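Local coordinates for protein nucleoporin NUP116 (Candida glabrata, PDB 3NF5) that probably serves as a structural constituent of the nuclear pore complex, here seen in its C-terminal domain, which targets the nucleoporin to the pore, at residues K131-T136 / G146-T151; V95-S100 / F150-A155. All blocks are in the same frame, centred on the assembly; numbering follows the deposited sequence. Where two conformers were deposited one is given.

Contact 1. Residues K131-T136 / G146-T151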
# COMPACT_ATOMS: atom_id res chain seq x y z
N LYS A 131 -9.95 5.43 13.29
CA LYS A 131 -11.11 4.47 13.32
C LYS A 131 -12.27 4.97 12.51
O LYS A 131 -13.11 4.16 12.03
CB LYS A 131 -11.58 4.24 14.77
CG LYS A 131 -10.60 3.36 15.54
CD LYS A 131 -11.13 2.97 16.93
CE LYS A 131 -10.01 2.31 17.76
NZ LYS A 131 -10.44 2.23 19.17
N LYS A 132 -12.34 6.30 12.35
CA LYS A 132 -13.42 6.95 11.61
C LYS A 132 -13.26 7.07 10.11
O LYS A 132 -14.24 7.36 9.44
CB LYS A 132 -13.73 8.34 12.16
CG LYS A 132 -14.23 8.33 13.54
CD LYS A 132 -14.53 9.74 14.09
CE LYS A 132 -14.46 9.73 15.64
NZ LYS A 132 -15.00 11.00 16.08
N ILE A 133 -12.08 6.74 9.57
CA ILE A 133 -11.86 6.89 8.13
C ILE A 133 -12.86 6.10 7.32
O ILE A 133 -12.97 4.84 7.47
CB ILE A 133 -10.45 6.55 7.67
CG1 ILE A 133 -9.43 7.41 8.44
CG2 ILE A 133 -10.40 6.74 6.17
CD1 ILE A 133 -7.92 7.09 8.17
N PRO A 134 -13.62 6.81 6.45
CA PRO A 134 -14.56 6.10 5.68
C PRO A 134 -13.94 4.99 4.77
O PRO A 134 -12.80 5.12 4.22
CB PRO A 134 -15.29 7.21 4.91
CG PRO A 134 -15.25 8.30 5.92
CD PRO A 134 -13.84 8.25 6.32
N HIS A 135 -14.68 3.88 4.77
CA HIS A 135 -14.42 2.70 3.90
C HIS A 135 -13.20 1.96 4.31
O HIS A 135 -12.54 1.35 3.50
CB HIS A 135 -14.26 3.13 2.45
CG HIS A 135 -15.53 3.62 1.84
ND1 HIS A 135 -16.55 2.76 1.50
CD2 HIS A 135 -15.94 4.87 1.51
CE1 HIS A 135 -17.55 3.47 0.99
NE2 HIS A 135 -17.19 4.74 0.98
N THR A 136 -12.90 2.01 5.60
CA THR A 136 -11.80 1.32 6.16
C THR A 136 -12.39 0.57 7.33
O THR A 136 -13.39 0.99 7.86
CB THR A 136 -10.67 2.29 6.65
OG1 THR A 136 -11.14 3.06 7.76
CG2 THR A 136 -10.20 3.17 5.56
N GLY A 146 4.55 3.74 14.88
CA GLY A 146 3.75 4.45 13.87
C GLY A 146 3.10 3.56 12.80
O GLY A 146 2.65 4.03 11.78
N THR A 147 3.02 2.27 13.05
CA THR A 147 2.33 1.36 12.11
C THR A 147 0.82 1.39 12.31
O THR A 147 0.31 1.22 13.42
CB THR A 147 2.91 -0.05 12.19
OG1 THR A 147 4.29 0.00 11.82
CG2 THR A 147 2.15 -1.01 11.18
N TYR A 148 0.10 1.62 11.23
CA TYR A 148 -1.35 1.67 11.19
C TYR A 148 -1.76 0.56 10.25
O TYR A 148 -1.25 0.48 9.16
CB TYR A 148 -1.82 2.98 10.68
CG TYR A 148 -3.22 3.14 10.13
CD1 TYR A 148 -4.35 2.72 10.84
CD2 TYR A 148 -3.42 3.75 8.95
CE1 TYR A 148 -5.63 2.92 10.32
CE2 TYR A 148 -4.66 3.96 8.45
CZ TYR A 148 -5.75 3.48 9.12
OH TYR A 148 -6.98 3.69 8.57
N CYS A 149 -2.61 -0.32 10.74
CA CYS A 149 -3.11 -1.42 9.94
C CYS A 149 -4.62 -1.40 9.89
O CYS A 149 -5.29 -1.22 10.93
CB CYS A 149 -2.70 -2.76 10.52
SG CYS A 149 -0.96 -3.09 10.50
N PHE A 150 -5.16 -1.64 8.69
CA PHE A 150 -6.60 -1.72 8.49
C PHE A 150 -6.95 -2.60 7.28
O PHE A 150 -6.07 -2.95 6.47
CB PHE A 150 -7.16 -0.32 8.30
CG PHE A 150 -6.67 0.37 7.07
CD1 PHE A 150 -7.47 0.43 5.91
CD2 PHE A 150 -5.42 0.99 7.07
CE1 PHE A 150 -7.02 1.11 4.74
CE2 PHE A 150 -4.97 1.64 5.97
CZ PHE A 150 -5.77 1.73 4.77
N THR A 151 -8.22 -2.98 7.18
CA THR A 151 -8.72 -3.71 6.01
C THR A 151 -9.74 -2.88 5.28
O THR A 151 -10.34 -1.92 5.83
CB THR A 151 -9.28 -5.10 6.35
OG1 THR A 151 -10.45 -4.98 7.16
CG2 THR A 151 -8.28 -5.94 7.07
O HOH W 1 -9.03 2.89 9.90
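Thr136 meets Phe150 and the Thr151 carbonyl of strand 147-152, and of all the residues here it gives up the most surface to the contact. Its CB lies 3.8 Å from Phe150 CD1, and its CG2 reaches both CD1 and CE1 of the same ring, so the threonine meets the CD1-CE1 side of the ring at a slant. The backbone adds a CA-H...O contact, Thr136 CA to Thr151 O at 3.6 Å.

The hydroxyl is turned away from this apolar patch. With chi1 at 66°, OG1 sits between the backbone N and the carbonyl carbon and donates to Ile133 O at 2.6 Å. This bond spans the type II turn from Ile133 to Thr136, whose own backbone bond, Thr136 N to Ile133 O, is weak at 3.4 Å. OG1 also accepts a bond from a water 3.0 Å away.

Tyr148, its CG anti to the backbone N (chi1 161°), extends toward the turn and completes the bridge: its OH lies 2.6 Å from the same water, which sits at the edge of the phenol ring. Ile133 CD1 comes obliquely to this phenol end, 3.6 Å from Tyr148 OH. The Tyr148 and Phe150 rings are stacked with an offset, Phe150 CD2 over one tyrosine face and Tyr148 OH over one phenylalanine face; Ile133 touches the first ring, Thr136 the second.

Phe138 also touches Tyr148. The arrangement is a helix-to-strand connection: the turn after helix 122-132 packs on aromatics of strand 147-152 before the chain enters edge strand 137-142.

Contact 2. Residues V95-S100 / F150-A155; sequences VRARIS and FTVDHA
Ile99 and Phe150 face each other across two antiparallel strands, joined by a pair of backbone hydrogen bonds: Ile99 N to Phe150 O at 2.7 Å and Phe150 N to Ile99 O at 3.0 Å. Ala97 and Val152 form the next hydrogen-bonded pair, again with reciprocal N-H...O bonds. Between them Arg98 and Thr151 make the non-hydrogen-bonded pair, where CA-H groups approach carbonyl oxygens instead, as in Thr151 CA to Ala97 O at 3.2 Å. Past the regular ladder, Ala155 N donates to Val95 O at 2.8 Å, but the N-H...O angle is 135° and the donor stands above the carbonyl plane, a more bent link where the chain leaves the sheet.

Apolar contacts gather on the face that carries Ala97, Ile99, Phe150 and Val152. Ile99 CB lies over one face of the Phe150 ring, 3.9 Å from its centroid, in a CH-pi contact. CG2 of Ile99 joins it near the rim at CZ and CE2, while CD1 reaches on to Val152 CG2. Ala97 CB touches the same Val152 methyl at 3.9 Å, and Ile49 of the next strand packs on both Ala97 and Ile99.

The face of Arg98 and Thr151 is more polar. These two side chains run alongside each other, with Arg98 CB 4.0 Å from Thr151 CG2, before the arginine bends at chi3 (-67°) and its NE forms a salt bridge with Glu139 on strand 137-142. In the flanking loops Arg96 makes a salt bridge with Asp53, and Asp153 OD2 a hydrogen bond with His137. The whole is an antiparallel ladder of alternating hydrogen-bonded and non-hydrogen-bonded pairs, joining two inner strands of the six-stranded sheet between strands 47-51 and 137-142.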
# COMPACT_ATOMS: atom_id res chain seq x y z
N VAL A 95 -10.87 -5.77 -4.54
CA VAL A 95 -11.25 -6.86 -3.68
C VAL A 95 -10.70 -6.61 -2.25
O VAL A 95 -10.06 -5.55 -1.99
CB VAL A 95 -10.69 -8.20 -4.22
CG1 VAL A 95 -11.21 -8.48 -5.68
CG2 VAL A 95 -9.13 -8.24 -4.18
N ARG A 96 -10.93 -7.55 -1.36
CA ARG A 96 -10.64 -7.38 0.05
C ARG A 96 -9.11 -7.36 0.27
O ARG A 96 -8.40 -8.14 -0.36
CB ARG A 96 -11.32 -8.49 0.83
CG ARG A 96 -11.41 -8.28 2.31
CD ARG A 96 -12.37 -9.28 2.91
NE ARG A 96 -12.05 -10.62 2.40
CZ ARG A 96 -11.33 -11.55 3.04
NH1 ARG A 96 -10.86 -11.36 4.27
NH2 ARG A 96 -11.09 -12.72 2.44
N ALA A 97 -8.64 -6.51 1.17
CA ALA A 97 -7.19 -6.28 1.32
C ALA A 97 -6.89 -5.77 2.73
O ALA A 97 -7.77 -5.26 3.40
CB ALA A 97 -6.65 -5.31 0.24
N ARG A 98 -5.67 -5.97 3.18
CA ARG A 98 -5.21 -5.44 4.45
C ARG A 98 -4.10 -4.53 4.01
O ARG A 98 -3.14 -4.94 3.23
CB ARG A 98 -4.68 -6.53 5.36
CG ARG A 98 -3.97 -6.03 6.60
CD ARG A 98 -3.61 -7.14 7.62
NE ARG A 98 -4.78 -7.77 8.25
CZ ARG A 98 -5.19 -9.02 8.05
NH1 ARG A 98 -4.54 -9.86 7.21
NH2 ARG A 98 -6.27 -9.43 8.69
N ILE A 99 -4.20 -3.31 4.53
CA ILE A 99 -3.21 -2.24 4.26
C ILE A 99 -2.43 -1.84 5.52
O ILE A 99 -3.01 -1.68 6.61
CB ILE A 99 -3.93 -1.06 3.61
CG1 ILE A 99 -4.61 -1.55 2.30
CG2 ILE A 99 -2.87 0.12 3.35
CD1 ILE A 99 -5.44 -0.59 1.54
N SER A 100 -1.11 -1.77 5.42
CA SER A 100 -0.27 -1.32 6.52
C SER A 100 0.47 -0.03 6.06
O SER A 100 1.01 -0.00 4.98
CB SER A 100 0.76 -2.39 6.93
OG SER A 100 0.15 -3.65 7.26
N PHE A 150 -5.16 -1.64 8.69
CA PHE A 150 -6.60 -1.72 8.49
C PHE A 150 -6.95 -2.60 7.28
O PHE A 150 -6.07 -2.95 6.47
CB PHE A 150 -7.16 -0.32 8.30
CG PHE A 150 -6.67 0.37 7.07
CD1 PHE A 150 -7.47 0.43 5.91
CD2 PHE A 150 -5.42 0.99 7.07
CE1 PHE A 150 -7.02 1.11 4.74
CE2 PHE A 150 -4.97 1.64 5.97
CZ PHE A 150 -5.77 1.73 4.77
N THR A 151 -8.22 -2.98 7.18
CA THR A 151 -8.72 -3.71 6.01
C THR A 151 -9.74 -2.88 5.28
O THR A 151 -10.34 -1.92 5.83
CB THR A 151 -9.28 -5.10 6.35
OG1 THR A 151 -10.45 -4.98 7.16
CG2 THR A 151 -8.28 -5.94 7.07
N VAL A 152 -9.90 -3.24 4.00
CA VAL A 152 -10.88 -2.67 3.11
C VAL A 152 -11.60 -3.85 2.50
O VAL A 152 -11.00 -4.88 2.25
CB VAL A 152 -10.18 -1.75 2.12
CG1 VAL A 152 -9.54 -0.57 2.84
CG2 VAL A 152 -9.07 -2.48 1.34
N ASP A 153 -12.91 -3.77 2.38
CA ASP A 153 -13.74 -4.77 1.69
C ASP A 153 -13.48 -4.87 0.16
O ASP A 153 -13.44 -5.96 -0.46
CB ASP A 153 -15.20 -4.38 1.89
CG ASP A 153 -15.64 -4.41 3.31
OD1 ASP A 153 -15.09 -5.21 4.07
OD2 ASP A 153 -16.59 -3.66 3.67
N HIS A 154 -13.32 -3.71 -0.44
CA HIS A 154 -13.05 -3.59 -1.88
C HIS A 154 -12.01 -2.47 -2.01
O HIS A 154 -12.33 -1.30 -1.77
CB HIS A 154 -14.35 -3.24 -2.64
CG HIS A 154 -15.43 -4.26 -2.51
ND1 HIS A 154 -15.43 -5.44 -3.22
CD2 HIS A 154 -16.49 -4.34 -1.68
CE1 HIS A 154 -16.46 -6.18 -2.87
NE2 HIS A 154 -17.12 -5.54 -1.92
N ALA A 155 -10.78 -2.83 -2.37
CA ALA A 155 -9.64 -1.92 -2.21
C ALA A 155 -9.74 -0.55 -2.92
O ALA A 155 -9.17 0.42 -2.43
CB ALA A 155 -8.33 -2.64 -2.58

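The two contacts illustrate how one strand can serve two kinds of neighbour. Strand 147-152 takes part in both, and Phe150 and Thr151 belong to each. Contact 2, burying 525 Å², is a sheet-interior pairing governed by five backbone hydrogen bonds and a buried apolar face, with Arg98 and Thr151 on the other face. Contact 1 buries 183 Å²; its loop meets the strand mostly through side chains, one bridging water and a long CA-H...O contact. Both are partly buried. The Phe150 ring connects them, lying against Ile99 in contact 2 and Thr136 in contact 1. A further touch, His135 O to Val152 CG1 at 3.6 Å, brings the turn of contact 1 against the strand end used in contact 2.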